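Local coordinates for nucleoside phosphorylase, putative (Trypanosoma brucei, PDB 3BJE), which catalyses the phosphorolysis of uridine to uracil and ribose 1-phosphate, working as a homodimeric uridine phosphorylase of the nucleoside phosphorylase superfamily, at residues A[152-156]-A[288-292]; A[244-250]-A[293-297]; A[162-166]-A[216-220]. One frame throughout, in Å; residues are numbered along the deposited sequence. Where two conformers were deposited one is given.

Contact 1: residues A[152-156]-A[288-292]; sequences PAESV and VTNIE. With URA (uracil), chain D.
With chi1 at 179°, Val288 carries CG1 on the far side of CB from its backbone N, while chi1 of -58° and chi2 of 163° in Ile291 stretch CD1 out along the same flank of the strand. The two methyls converge on the ring of Pro152 from roughly perpendicular directions. In the nucleoside phosphorylase fold, this is where the loop after strand 142-151 lies against the end of strand 284-292. CG of Pro152 sits 4.0 Å from Val288 CG1, and its CD lies 4.1 Å from Ile291 CD1. The strand backbone adds to the surface: Val288 O is 3.6 Å from Pro152 CG and 3.8 Å from Ala153 CB. Thr289 has helical rather than extended backbone angles, in line with the break in this strand, and farther along the loop the CG2 methyls of Val156 and Thr289 meet loosely at 4.4 Å.

No hydrogen bond joins the two segments directly; Ser151 OG bridges them instead, bonding to Thr289 O and Ala153 N. Beyond Pro152 the strand reaches the nucleobase. Ile291 also packs on Gln254, a residue hydrogen-bonded to the uracil. Here the backbone forms the pocket wall, with Ile291 O 3.7 Å from uracil N3 and Glu292 CA 3.4 Å from uracil O2.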
ATOM      1  N   PRO A 152     -15.286  -5.703 -13.666  1.00 13.68           N
ATOM      2  CA  PRO A 152     -16.688  -5.908 -13.336  1.00 13.93           C
ATOM      3  C   PRO A 152     -17.619  -5.844 -14.551  1.00 17.29           C
ATOM      4  O   PRO A 152     -18.829  -5.982 -14.395  1.00 19.02           O
ATOM      5  CB  PRO A 152     -16.976  -4.716 -12.425  1.00 15.41           C
ATOM      6  CG  PRO A 152     -16.184  -3.651 -13.025  1.00 16.67           C
ATOM      7  CD  PRO A 152     -14.907  -4.285 -13.465  1.00 15.19           C
ATOM      8  N   ALA A 153     -17.049  -5.613 -15.734  1.00 16.80           N
ATOM      9  CA  ALA A 153     -17.819  -5.434 -16.970  1.00 17.36           C
ATOM     10  C   ALA A 153     -18.007  -6.754 -17.700  1.00 19.31           C
ATOM     11  O   ALA A 153     -17.031  -7.425 -18.031  1.00 17.65           O
ATOM     12  CB  ALA A 153     -17.093  -4.471 -17.880  1.00 17.15           C
ATOM     13  N   GLU A 154     -19.256  -7.121 -17.979  1.00 23.00           N
ATOM     14  CA  GLU A 154     -19.516  -8.395 -18.654  1.00 26.84           C
ATOM     15  C   GLU A 154     -18.871  -8.429 -20.032  1.00 24.64           C
ATOM     16  O   GLU A 154     -18.335  -9.452 -20.435  1.00 21.55           O
ATOM     17  CB  GLU A 154     -21.026  -8.690 -18.745  1.00 29.69           C
ATOM     18  CG  GLU A 154     -21.435  -9.815 -19.719  1.00 38.34           C
ATOM     19  CD  GLU A 154     -20.600 -11.101 -19.613  1.00 46.29           C
ATOM     20  OE1 GLU A 154     -19.837 -11.274 -18.630  1.00 50.21           O
ATOM     21  OE2 GLU A 154     -20.713 -11.943 -20.538  1.00 51.19           O
ATOM     22  N   SER A 155     -18.895  -7.308 -20.734  1.00 24.98           N
ATOM     23  CA  SER A 155     -18.380  -7.255 -22.100  1.00 26.88           C
ATOM     24  C   SER A 155     -16.852  -7.450 -22.179  1.00 26.14           C
ATOM     25  O   SER A 155     -16.345  -7.954 -23.177  1.00 30.31           O
ATOM     26  CB  SER A 155     -18.765  -5.918 -22.745  1.00 26.72           C
ATOM     27  OG  SER A 155     -18.189  -4.826 -22.048  1.00 31.21           O
ATOM     28  N   VAL A 156     -16.123  -7.069 -21.135  1.00 22.67           N
ATOM     29  CA  VAL A 156     -14.668  -7.034 -21.208  1.00 22.01           C
ATOM     30  C   VAL A 156     -14.062  -8.444 -21.157  1.00 23.10           C
ATOM     31  O   VAL A 156     -14.208  -9.141 -20.159  1.00 22.80           O
ATOM     32  CB  VAL A 156     -14.086  -6.159 -20.085  1.00 20.22           C
ATOM     33  CG1 VAL A 156     -12.561  -6.207 -20.095  1.00 24.76           C
ATOM     34  CG2 VAL A 156     -14.581  -4.710 -20.219  1.00 18.72           C
ATOM     35  N   VAL A 288     -17.353   1.436 -16.086  1.00 18.47           N
ATOM     36  CA  VAL A 288     -16.224   0.987 -15.263  1.00 17.65           C
ATOM     37  C   VAL A 288     -15.658  -0.292 -15.867  1.00 19.48           C
ATOM     38  O   VAL A 288     -16.270  -1.356 -15.787  1.00 21.00           O
ATOM     39  CB  VAL A 288     -16.621   0.744 -13.793  1.00 19.66           C
ATOM     40  CG1 VAL A 288     -15.419   0.256 -12.969  1.00 17.60           C
ATOM     41  CG2 VAL A 288     -17.212   2.002 -13.167  1.00 19.77           C
ATOM     42  N   THR A 289     -14.484  -0.172 -16.487  1.00 19.32           N
ATOM     43  CA  THR A 289     -13.855  -1.284 -17.175  1.00 18.90           C
ATOM     44  C   THR A 289     -12.976  -2.149 -16.286  1.00 18.61           C
ATOM     45  O   THR A 289     -12.740  -3.311 -16.580  1.00 18.98           O
ATOM     46  CB  THR A 289     -12.989  -0.782 -18.360  1.00 18.74           C
ATOM     47  OG1 THR A 289     -12.199   0.332 -17.933  1.00 22.15           O
ATOM     48  CG2 THR A 289     -13.881  -0.407 -19.567  1.00 19.48           C
ATOM     49  N   ASN A 290     -12.417  -1.582 -15.213  1.00 16.01           N
ATOM     50  CA  ASN A 290     -11.514  -2.366 -14.402  1.00 17.39           C
ATOM     51  C   ASN A 290     -11.396  -1.864 -12.983  1.00 18.99           C
ATOM     52  O   ASN A 290     -11.756  -0.732 -12.692  1.00 18.37           O
ATOM     53  CB  ASN A 290     -10.127  -2.537 -15.060  1.00 18.36           C
ATOM     54  CG  ASN A 290      -9.378  -1.223 -15.268  1.00 20.45           C
ATOM     55  OD1 ASN A 290      -9.953  -0.194 -15.619  1.00 19.58           O
ATOM     56  ND2 ASN A 290      -8.059  -1.278 -15.084  1.00 20.64           N
ATOM     57  N   ILE A 291     -10.896  -2.745 -12.122  1.00 17.94           N
ATOM     58  CA  ILE A 291     -10.644  -2.456 -10.707  1.00 17.37           C
ATOM     59  C   ILE A 291      -9.229  -2.922 -10.379  1.00 17.39           C
ATOM     60  O   ILE A 291      -8.853  -4.051 -10.723  1.00 18.06           O
ATOM     61  CB  ILE A 291     -11.611  -3.223  -9.775  1.00 19.24           C
ATOM     62  CG1 ILE A 291     -13.065  -2.883 -10.100  1.00 21.75           C
ATOM     63  CG2 ILE A 291     -11.277  -2.954  -8.290  1.00 20.59           C
ATOM     64  CD1 ILE A 291     -14.079  -3.887  -9.516  1.00 22.68           C
ATOM     65  N   GLU A 292      -8.457  -2.070  -9.721  1.00 19.22           N
ATOM     66  CA  GLU A 292      -7.091  -2.403  -9.315  1.00 17.91           C
ATOM     67  C   GLU A 292      -6.680  -1.502  -8.129  1.00 18.41           C
ATOM     68  O   GLU A 292      -7.561  -0.933  -7.434  1.00 17.82           O
ATOM     69  CB  GLU A 292      -6.118  -2.351 -10.510  1.00 17.30           C
ATOM     70  CG  GLU A 292      -6.217  -1.108 -11.409  1.00 17.83           C
ATOM     71  CD  GLU A 292      -5.701   0.121 -10.706  1.00 19.55           C
ATOM     72  OE1 GLU A 292      -4.470   0.336 -10.759  1.00 21.52           O
ATOM     73  OE2 GLU A 292      -6.534   0.832 -10.094  1.00 21.59           O
TER
HETATM   74  N1  URA D 501      -5.578  -6.889  -9.295  1.00 23.69           N
HETATM   75  C2  URA D 501      -6.512  -6.316  -8.504  1.00 17.09           C
HETATM   76  O2  URA D 501      -6.238  -5.314  -7.769  1.00 16.44           O
HETATM   77  N3  URA D 501      -7.738  -6.813  -8.470  1.00 18.01           N
HETATM   78  C4  URA D 501      -8.079  -7.888  -9.207  1.00 19.21           C
HETATM   79  O4  URA D 501      -9.248  -8.304  -9.137  1.00 20.74           O
HETATM   80  C5  URA D 501      -7.136  -8.497 -10.010  1.00 21.54           C
HETATM   81  C6  URA D 501      -5.861  -7.965 -10.036  1.00 22.36           C

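Contact 2: residues A[244-250]-A[293-297]; sequences TATASGF and METSA. With R1P (1-O-phosphono-alpha-D-ribofuranose), chain C; URA (uracil), chain D.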
ATOM      1  N   THR A 244     -11.451   3.383 -14.481  1.00 14.22           N
ATOM      2  CA  THR A 244     -10.780   2.463 -13.578  1.00 16.79           C
ATOM      3  C   THR A 244     -11.125   2.822 -12.130  1.00 15.72           C
ATOM      4  O   THR A 244     -10.946   3.978 -11.709  1.00 15.43           O
ATOM      5  CB  THR A 244      -9.244   2.533 -13.771  1.00 15.98           C
ATOM      6  OG1 THR A 244      -8.939   2.236 -15.144  1.00 16.56           O
ATOM      7  CG2 THR A 244      -8.515   1.555 -12.805  1.00 15.52           C
ATOM      8  N   ALA A 245     -11.621   1.854 -11.357  1.00 14.21           N
ATOM      9  CA  ALA A 245     -11.870   2.049  -9.927  1.00 16.41           C
ATOM     10  C   ALA A 245     -10.698   1.505  -9.130  1.00 16.19           C
ATOM     11  O   ALA A 245     -10.336   0.339  -9.272  1.00 16.49           O
ATOM     12  CB  ALA A 245     -13.169   1.347  -9.519  1.00 15.27           C
ATOM     13  N   THR A 246     -10.100   2.351  -8.308  1.00 16.04           N
ATOM     14  CA  THR A 246      -8.948   1.975  -7.519  1.00 15.12           C
ATOM     15  C   THR A 246      -9.296   1.805  -6.034  1.00 15.70           C
ATOM     16  O   THR A 246      -9.921   2.662  -5.417  1.00 16.29           O
ATOM     17  CB  THR A 246      -7.826   3.016  -7.657  1.00 16.32           C
ATOM     18  OG1 THR A 246      -7.441   3.121  -9.033  1.00 16.43           O
ATOM     19  CG2 THR A 246      -6.578   2.676  -6.783  1.00 13.97           C
ATOM     20  N   ALA A 247      -8.815   0.689  -5.487  1.00 13.94           N
ATOM     21  CA  ALA A 247      -9.157   0.225  -4.158  1.00 15.25           C
ATOM     22  C   ALA A 247      -7.980   0.323  -3.202  1.00 16.04           C
ATOM     23  O   ALA A 247      -6.806   0.299  -3.617  1.00 18.11           O
ATOM     24  CB  ALA A 247      -9.593  -1.243  -4.231  1.00 15.92           C
ATOM     25  N   SER A 248      -8.299   0.399  -1.900  1.00 15.09           N
ATOM     26  CA  SER A 248      -7.302   0.447  -0.808  1.00 14.90           C
ATOM     27  C   SER A 248      -7.065  -0.932  -0.163  1.00 14.30           C
ATOM     28  O   SER A 248      -6.718  -1.058   1.008  1.00 15.93           O
ATOM     29  CB  SER A 248      -7.707   1.484   0.223  1.00 16.08           C
ATOM     30  OG  SER A 248      -9.030   1.278   0.701  1.00 15.85           O
ATOM     31  N   GLY A 249      -7.264  -1.962  -0.998  1.00 14.03           N
ATOM     32  CA  GLY A 249      -7.080  -3.371  -0.631  1.00 14.92           C
ATOM     33  C   GLY A 249      -7.484  -4.238  -1.801  1.00 16.38           C
ATOM     34  O   GLY A 249      -7.781  -3.735  -2.880  1.00 16.61           O
ATOM     35  N   PHE A 250      -7.465  -5.544  -1.585  1.00 14.78           N
ATOM     36  CA  PHE A 250      -7.762  -6.525  -2.621  1.00 13.56           C
ATOM     37  C   PHE A 250      -9.063  -7.310  -2.404  1.00 13.16           C
ATOM     38  O   PHE A 250      -9.680  -7.767  -3.355  1.00 15.98           O
ATOM     39  CB  PHE A 250      -6.607  -7.519  -2.689  1.00 11.69           C
ATOM     40  CG  PHE A 250      -6.690  -8.477  -3.837  1.00 14.85           C
ATOM     41  CD1 PHE A 250      -6.171  -8.124  -5.069  1.00 15.95           C
ATOM     42  CD2 PHE A 250      -7.254  -9.722  -3.696  1.00 17.22           C
ATOM     43  CE1 PHE A 250      -6.217  -8.991  -6.141  1.00 16.51           C
ATOM     44  CE2 PHE A 250      -7.289 -10.613  -4.756  1.00 16.05           C
ATOM     45  CZ  PHE A 250      -6.774 -10.240  -5.982  1.00 15.05           C
ATOM     46  N   MET A 293      -5.381  -1.353  -7.871  1.00 18.05           N
ATOM     47  CA  MET A 293      -4.944  -0.733  -6.608  1.00 17.97           C
ATOM     48  C   MET A 293      -4.022   0.496  -6.695  1.00 17.92           C
ATOM     49  O   MET A 293      -3.583   0.983  -5.659  1.00 19.52           O
ATOM     50  CB  MET A 293      -4.281  -1.798  -5.726  1.00 20.66           C
ATOM     51  CG  MET A 293      -5.245  -2.901  -5.307  1.00 20.63           C
ATOM     52  SD  MET A 293      -4.529  -4.209  -4.296  1.00 19.39           S
ATOM     53  CE  MET A 293      -4.056  -3.263  -2.808  1.00 19.48           C
ATOM     54  N   GLU A 294      -3.741   1.010  -7.899  1.00 17.82           N
ATOM     55  CA  GLU A 294      -2.788   2.130  -8.060  1.00 17.27           C
ATOM     56  C   GLU A 294      -3.227   3.335  -8.891  1.00 17.76           C
ATOM     57  O   GLU A 294      -2.701   4.431  -8.705  1.00 19.79           O
ATOM     58  CB  GLU A 294      -1.471   1.594  -8.653  1.00 20.23           C
ATOM     59  CG  GLU A 294      -0.698   0.668  -7.704  1.00 20.25           C
ATOM     60  CD  GLU A 294      -0.978  -0.819  -7.912  1.00 21.62           C
ATOM     61  OE1 GLU A 294      -1.244  -1.243  -9.046  1.00 29.02           O
ATOM     62  OE2 GLU A 294      -0.923  -1.610  -6.921  1.00 19.90           O
ATOM     63  N   THR A 295      -4.170   3.144  -9.804  1.00 18.07           N
ATOM     64  CA  THR A 295      -4.340   4.094 -10.900  1.00 16.99           C
ATOM     65  C   THR A 295      -4.873   5.456 -10.469  1.00 17.60           C
ATOM     66  O   THR A 295      -4.424   6.476 -10.972  1.00 19.52           O
ATOM     67  CB  THR A 295      -5.198   3.456 -12.023  1.00 17.37           C
ATOM     68  OG1 THR A 295      -4.438   2.408 -12.617  1.00 19.88           O
ATOM     69  CG2 THR A 295      -5.558   4.467 -13.110  1.00 19.30           C
ATOM     70  N   SER A 296      -5.845   5.485  -9.556  1.00 17.31           N
ATOM     71  CA  SER A 296      -6.429   6.749  -9.121  1.00 17.18           C
ATOM     72  C   SER A 296      -5.350   7.739  -8.670  1.00 18.21           C
ATOM     73  O   SER A 296      -5.342   8.889  -9.128  1.00 18.52           O
ATOM     74  CB  SER A 296      -7.402   6.519  -7.964  1.00 19.24           C
ATOM     75  OG  SER A 296      -6.754   5.854  -6.892  1.00 17.60           O
ATOM     76  N   ALA A 297      -4.432   7.303  -7.797  1.00 17.13           N
ATOM     77  CA  ALA A 297      -3.380   8.198  -7.259  1.00 16.72           C
ATOM     78  C   ALA A 297      -2.332   8.533  -8.324  1.00 17.29           C
ATOM     79  O   ALA A 297      -1.780   9.633  -8.351  1.00 18.16           O
ATOM     80  CB  ALA A 297      -2.688   7.583  -6.030  1.00 19.55           C
TER
HETATM   81  C5  R1P C 401      -2.711  -7.052  -6.579  1.00 22.94           C
HETATM   82  O5  R1P C 401      -2.593  -8.446  -6.903  1.00 20.82           O
HETATM   83  C4  R1P C 401      -1.776  -6.223  -7.439  1.00 21.45           C
HETATM   84  O4  R1P C 401      -1.924  -6.537  -8.835  1.00 28.06           O
HETATM   85  C1  R1P C 401      -2.303  -5.372  -9.578  1.00 27.13           C
HETATM   86  C2  R1P C 401      -2.953  -4.467  -8.517  1.00 24.34           C
HETATM   87  O2  R1P C 401      -3.125  -3.074  -8.866  1.00 19.17           O
HETATM   88  C3  R1P C 401      -2.051  -4.735  -7.309  1.00 21.59           C
HETATM   89  O3  R1P C 401      -0.802  -4.029  -7.387  1.00 20.92           O
HETATM   90  O1  R1P C 401      -1.193  -4.760 -10.317  1.00 24.69           O
HETATM   91  P   R1P C 401       0.311  -5.312 -10.527  1.00 24.37           P
HETATM   92  O1P R1P C 401       0.810  -5.269  -9.076  1.00 24.46           O
HETATM   93  O2P R1P C 401       0.957  -4.274 -11.429  1.00 25.15           O
HETATM   94  O3P R1P C 401       0.274  -6.705 -11.067  1.00 25.49           O
HETATM   95  N1  URA D 501      -5.578  -6.889  -9.295  1.00 23.69           N
HETATM   96  C2  URA D 501      -6.512  -6.316  -8.504  1.00 17.09           C
HETATM   97  O2  URA D 501      -6.238  -5.314  -7.769  1.00 16.44           O
HETATM   98  N3  URA D 501      -7.738  -6.813  -8.470  1.00 18.01           N
HETATM   99  C4  URA D 501      -8.079  -7.888  -9.207  1.00 19.21           C
HETATM  100  O4  URA D 501      -9.248  -8.304  -9.137  1.00 20.74           O
HETATM  101  C5  URA D 501      -7.136  -8.497 -10.010  1.00 21.54           C
HETATM  102  C6  URA D 501      -5.861  -7.965 -10.036  1.00 22.36           C
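Met293 and Thr246 carry most of this interface. Met293 runs extended from its backbone to SD and then bends (chi3 64°), which folds CE back over the glycine backbone, 3.7 Å from Gly249 CA. Its SD lies at the edge of the Phe250 ring, near the ring plane and 4.2 Å from Phe250 CB, and Asp98 of the second subunit packs against the same side chain. Thr246 uses its two branches separately. OG1 receives the N-H of Ser296 at 2.9 Å (154°) and is also bonded to Glu292, so the hydroxyl ties the start of helix 295-305 to the strand end. The CG2 methyl presses on the peptide entering the helix, 3.4 Å from Met293 C. Packing is tight beside it, with Ser296 OG only 3.1 Å from Thr246 CB; that hydroxyl is bonded to Asp171 and Tyr207.

The backbone thus fixed faces ribose 1-phosphate. Met293 N donates to the sugar O2 at 3.0 Å, and Glu294, at the helix N-cap, takes the O3 hydroxyl in a very short bond of 2.5 Å from O3 to OE2. With Glu292 just before them, Met293 and Glu294 make up the Glu-Met-Glu segment that holds the ribose hydroxyls, as in related uridine phosphorylases and hexameric purine nucleoside phosphorylases.

Contact 3: residues A[162-166]-A[216-220]; sequences AVTRH and TKSIC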
ATOM      1  N   ALA A 162      -7.123  -3.224 -20.379  1.00 16.42           N
ATOM      2  CA  ALA A 162      -8.069  -2.188 -19.998  1.00 16.68           C
ATOM      3  C   ALA A 162      -7.305  -0.872 -19.799  1.00 16.77           C
ATOM      4  O   ALA A 162      -6.468  -0.731 -18.884  1.00 16.63           O
ATOM      5  CB  ALA A 162      -8.804  -2.585 -18.739  1.00 17.96           C
ATOM      6  N   VAL A 163      -7.604   0.087 -20.674  1.00 17.23           N
ATOM      7  CA  VAL A 163      -6.899   1.354 -20.737  1.00 17.20           C
ATOM      8  C   VAL A 163      -7.721   2.391 -19.985  1.00 15.85           C
ATOM      9  O   VAL A 163      -8.912   2.534 -20.236  1.00 17.80           O
ATOM     10  CB  VAL A 163      -6.718   1.782 -22.212  1.00 17.64           C
ATOM     11  CG1 VAL A 163      -5.934   3.095 -22.313  1.00 18.73           C
ATOM     12  CG2 VAL A 163      -6.031   0.683 -22.980  1.00 15.22           C
ATOM     13  N   THR A 164      -7.080   3.097 -19.054  1.00 17.54           N
ATOM     14  CA  THR A 164      -7.757   4.075 -18.215  1.00 16.57           C
ATOM     15  C   THR A 164      -8.011   5.380 -18.953  1.00 16.47           C
ATOM     16  O   THR A 164      -7.089   5.909 -19.588  1.00 16.58           O
ATOM     17  CB  THR A 164      -6.897   4.414 -16.977  1.00 15.63           C
ATOM     18  OG1 THR A 164      -6.702   3.223 -16.202  1.00 16.87           O
ATOM     19  CG2 THR A 164      -7.559   5.505 -16.108  1.00 15.86           C
ATOM     20  N   ARG A 165      -9.268   5.844 -18.934  1.00 17.15           N
ATOM     21  CA  ARG A 165      -9.572   7.236 -19.244  0.50 14.62           C
ATOM     22  C   ARG A 165      -9.810   7.935 -17.905  1.00 15.44           C
ATOM     23  O   ARG A 165      -8.901   8.516 -17.367  1.00 17.20           O
ATOM     24  CB  ARG A 165     -10.749   7.391 -20.213  0.50 14.12           C
ATOM     25  CG  ARG A 165     -10.871   8.817 -20.709  0.50 14.43           C
ATOM     26  CD  ARG A 165     -12.032   9.036 -21.655  0.50 15.30           C
ATOM     27  NE  ARG A 165     -11.884   8.405 -22.972  0.50 15.83           N
ATOM     28  CZ  ARG A 165     -12.647   7.405 -23.431  0.50 15.99           C
ATOM     29  NH1 ARG A 165     -13.602   6.865 -22.686  0.50 16.09           N
ATOM     30  NH2 ARG A 165     -12.448   6.928 -24.655  0.50 18.06           N
ATOM     31  N   HIS A 166     -11.013   7.837 -17.331  1.00 15.23           N
ATOM     32  CA  HIS A 166     -11.262   8.405 -15.999  1.00 14.27           C
ATOM     33  C   HIS A 166     -10.949   7.386 -14.917  1.00 14.06           C
ATOM     34  O   HIS A 166     -10.816   6.197 -15.187  1.00 16.08           O
ATOM     35  CB  HIS A 166     -12.717   8.883 -15.884  1.00 14.41           C
ATOM     36  CG  HIS A 166     -13.064   9.960 -16.868  1.00 14.08           C
ATOM     37  ND1 HIS A 166     -13.621   9.685 -18.097  1.00 15.95           N
ATOM     38  CD2 HIS A 166     -12.905  11.307 -16.821  1.00 18.35           C
ATOM     39  CE1 HIS A 166     -13.800  10.815 -18.763  1.00 15.34           C
ATOM     40  NE2 HIS A 166     -13.390  11.818 -18.006  1.00 16.31           N
ATOM     41  N   THR A 216      -3.614   8.322 -22.999  1.00 23.21           N
ATOM     42  CA  THR A 216      -4.673   7.404 -23.408  1.00 24.11           C
ATOM     43  C   THR A 216      -4.636   7.216 -24.920  1.00 23.95           C
ATOM     44  O   THR A 216      -4.706   6.087 -25.405  1.00 26.78           O
ATOM     45  CB  THR A 216      -6.076   7.906 -22.994  1.00 22.96           C
ATOM     46  OG1 THR A 216      -6.121   8.099 -21.571  1.00 24.45           O
ATOM     47  CG2 THR A 216      -7.149   6.901 -23.361  1.00 24.32           C
ATOM     48  N   LYS A 217      -4.509   8.318 -25.661  1.00 24.10           N
ATOM     49  CA  LYS A 217      -4.479   8.279 -27.131  1.00 26.67           C
ATOM     50  C   LYS A 217      -3.297   7.461 -27.630  1.00 22.15           C
ATOM     51  O   LYS A 217      -3.443   6.636 -28.531  1.00 25.61           O
ATOM     52  CB  LYS A 217      -4.407   9.696 -27.710  1.00 26.98           C
ATOM     53  CG  LYS A 217      -4.543   9.785 -29.235  1.00 32.67           C
ATOM     54  CD  LYS A 217      -4.074  11.147 -29.746  1.00 33.09           C
ATOM     55  CE  LYS A 217      -4.389  11.332 -31.230  1.00 35.94           C
ATOM     56  NZ  LYS A 217      -3.889  12.631 -31.777  1.00 41.17           N
ATOM     57  N   SER A 218      -2.125   7.704 -27.043  0.50 21.27           N
ATOM     58  CA  SER A 218      -0.903   6.991 -27.413  0.50 19.62           C
ATOM     59  C   SER A 218      -1.029   5.481 -27.193  0.50 19.79           C
ATOM     60  O   SER A 218      -0.659   4.687 -28.066  0.50 21.23           O
ATOM     61  CB  SER A 218       0.295   7.543 -26.637  0.50 20.11           C
ATOM     62  OG  SER A 218       0.575   8.885 -27.002  0.50 21.02           O
ATOM     63  N   ILE A 219      -1.561   5.088 -26.038  1.00 19.26           N
ATOM     64  CA  ILE A 219      -1.783   3.667 -25.734  1.00 18.57           C
ATOM     65  C   ILE A 219      -2.710   3.003 -26.779  1.00 19.20           C
ATOM     66  O   ILE A 219      -2.373   1.957 -27.348  1.00 21.63           O
ATOM     67  CB  ILE A 219      -2.325   3.459 -24.315  1.00 20.24           C
ATOM     68  CG1 ILE A 219      -1.277   3.880 -23.276  1.00 22.77           C
ATOM     69  CG2 ILE A 219      -2.696   1.986 -24.114  1.00 20.40           C
ATOM     70  CD1 ILE A 219      -1.826   4.055 -21.847  1.00 18.92           C
ATOM     71  N   CYS A 220      -3.843   3.644 -27.053  1.00 21.05           N
ATOM     72  CA  CYS A 220      -4.817   3.111 -28.011  1.00 21.16           C
ATOM     73  C   CYS A 220      -4.235   2.985 -29.408  1.00 21.67           C
ATOM     74  O   CYS A 220      -4.436   1.970 -30.083  1.00 22.48           O
ATOM     75  CB  CYS A 220      -6.071   3.984 -28.046  1.00 22.29           C
ATOM     76  SG  CYS A 220      -6.965   3.943 -26.484  1.00 30.09           S
TER
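Val163 forms the close-packed half of this contact, fitting both its methyls against Ile219 of helix 213-228. Its CG2 lies 3.8 Å from Ile219 CG2 and its CG1 3.9 Å from that same methyl, as the two side chains run past each other in opposite directions. Val163 CG1 also reaches Thr216 CG2 at 4.1 Å, so a single valine spans successive turns of the helix. Ile219 is also covered by Ile342 and Ala345 of helix 329-348, which leaves it enclosed.

Thr216 marks the polar edge of the packed region. With chi1 at -58° its CG2 turns to Val163 and its OG1 to the strand backbone, 3.1 Å from Thr164 O; the proton of that hydroxyl has a second acceptor within range, so this hydrogen bond is not settled.

Contact thins toward the partly exposed residues. Cys220 SG is 4.4 Å from Val163 CG1. Arg165 comes nearest through its backbone, CA 4.3 Å from Thr216 OG1; its side chain was modelled in two conformers, and the one considered here reaches Glu286 in a salt bridge. Strand 162-164 and helix segment 216-220 run nearly antiparallel (159°), their axes 8.9 Å apart at closest approach: helix-on-sheet packing, as expected of the alpha/beta phosphorylase fold.

Neighbouring strands 161-169, 239-246 and 284-292 tie the three contacts together, and a chain of hydroxyl and carbonyl groups crosses them. Thr244 OG1 of contact 2 lies 2.7 Å from Asn290 OD1 of contact 1, and the same Thr244 OG1 lies 2.7 Å from Thr164 OG1 of contact 3. Nearer the ligands, Glu292 OE2 of contact 1 is 2.7 Å from Thr246 OG1 of contact 2, joining the end of one strand to the other just before the ribose site. Contacts 1 and 2, with centres 13 Å apart, both touch uracil. Contact 3 is farther from the ligands, the Thr164 side chain being about 10 Å from ribose 1-phosphate.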